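Local coordinates for gamma-glutamyl-gamma-aminobutyraldehyde dehydrogenase (Burkholderia cenocepacia, PDB 4LIH), which probably oxidises aldehydes such as gamma-glutamyl-gamma-aminobutyraldehyde to the corresponding carboxylic acids with NAD(P)+ as the electron acceptor, at residues V420-A423 with V424-N428. Sequence-based numbering, arbitrary orientation. Where two conformers were deposited one is given.
Sequences VDEA and VRIAN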
# COMPACT_ATOMS: atom_id res chain seq x y z
N VAL A 420 5.37 36.65 -3.42
CA VAL A 420 5.01 35.28 -3.65
C VAL A 420 3.57 34.99 -3.25
O VAL A 420 2.86 34.26 -3.95
CB VAL A 420 6.01 34.32 -2.96
CG1 VAL A 420 6.01 34.51 -1.45
CG2 VAL A 420 5.72 32.85 -3.35
N ASP A 421 3.10 35.56 -2.15
CA ASP A 421 1.72 35.29 -1.73
C ASP A 421 0.72 35.83 -2.76
O ASP A 421 -0.30 35.21 -3.03
CB ASP A 421 1.44 35.86 -0.35
CG ASP A 421 2.24 35.16 0.73
OD1 ASP A 421 2.46 33.93 0.62
OD2 ASP A 421 2.64 35.84 1.69
N GLU A 422 1.01 37.00 -3.32
CA GLU A 422 0.24 37.56 -4.44
C GLU A 422 0.24 36.57 -5.62
O GLU A 422 -0.80 36.38 -6.25
CB GLU A 422 0.88 38.87 -4.89
CG GLU A 422 0.27 39.50 -6.11
CD GLU A 422 0.97 40.77 -6.56
OE1 GLU A 422 2.10 41.08 -6.12
OE2 GLU A 422 0.38 41.47 -7.39
N ALA A 423 1.39 35.97 -5.93
CA ALA A 423 1.47 35.07 -7.11
C ALA A 423 0.59 33.86 -6.85
O ALA A 423 -0.08 33.35 -7.78
CB ALA A 423 2.89 34.65 -7.41
N VAL A 424 0.63 33.39 -5.62
CA VAL A 424 -0.20 32.24 -5.26
C VAL A 424 -1.69 32.59 -5.36
O VAL A 424 -2.48 31.80 -5.91
CB VAL A 424 0.16 31.64 -3.88
CG1 VAL A 424 -0.90 30.62 -3.45
CG2 VAL A 424 1.54 31.00 -3.92
N ARG A 425 -2.07 33.77 -4.86
CA ARG A 425 -3.45 34.22 -4.94
C ARG A 425 -3.92 34.31 -6.41
O ARG A 425 -4.97 33.80 -6.74
CB ARG A 425 -3.64 35.56 -4.22
CG ARG A 425 -3.55 35.45 -2.70
CD ARG A 425 -3.88 36.74 -1.97
NE ARG A 425 -3.37 37.92 -2.65
CZ ARG A 425 -2.34 38.65 -2.22
NH1 ARG A 425 -1.70 38.32 -1.13
NH2 ARG A 425 -1.97 39.71 -2.90
N ILE A 426 -3.11 34.91 -7.28
CA ILE A 426 -3.44 34.99 -8.71
C ILE A 426 -3.52 33.57 -9.34
O ILE A 426 -4.46 33.25 -10.07
CB ILE A 426 -2.40 35.87 -9.47
CG1 ILE A 426 -2.49 37.33 -8.99
CG2 ILE A 426 -2.60 35.77 -10.98
CD1 ILE A 426 -1.32 38.18 -9.47
N ALA A 427 -2.54 32.72 -9.00
CA ALA A 427 -2.48 31.37 -9.54
C ALA A 427 -3.79 30.65 -9.23
O ALA A 427 -4.40 30.10 -10.14
CB ALA A 427 -1.32 30.61 -8.96
N ASN A 428 -4.26 30.74 -7.99
CA ASN A 428 -5.43 29.96 -7.59
C ASN A 428 -6.75 30.64 -7.94
O ASN A 428 -7.80 30.06 -7.70
CB ASN A 428 -5.41 29.70 -6.09
CG ASN A 428 -4.38 28.67 -5.68
OD1 ASN A 428 -4.05 27.77 -6.44
ND2 ASN A 428 -3.91 28.78 -4.44
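Val420 O accepts the backbone N-H of Val424 at 2.9 Å, and CG2 of Val424 lies 3.5 Å from Val420 O. The N-H groups of Arg425, Ile426 and Ala427 likewise bond to the O atoms of Asp421, Glu422 and Ala423, the i to i+4 pattern of an alpha helix, with N-H...O angles of 156° to 170°. Arg425 CG packs 3.3 Å from Asp421 O, while Asp421 OD1 forms a salt bridge with Arg452 of helix 443-452. In one of its two conformers, the Arg425 chain bends at chi3 (-39°) and brings one guanidinium face over the Glu422 backbone, NH2 being 3.4 Å from Glu422 CA. The charged ends do not meet in this conformer: Glu422 OE2 and Arg425 NH2 are 5.4 Å apart. Glu422 OE1 accepts a hydrogen bond from Asp418 N, just before the helix. Alongside, Ile426 CD1 meets Glu422 CG at 3.9 Å. The Ala427 methyl lies against a carbonyl, CB 3.2 Å from Ala423 O. Helix 420-428 links parallel strands 411-417 and 435-439 of one sheet as a beta-alpha-beta crossover; Ala423 and Ala427 rest on Ile282 of strand 280-283 in that sheet, while Val420 and Val424 pack on Val449 of helix 443-452.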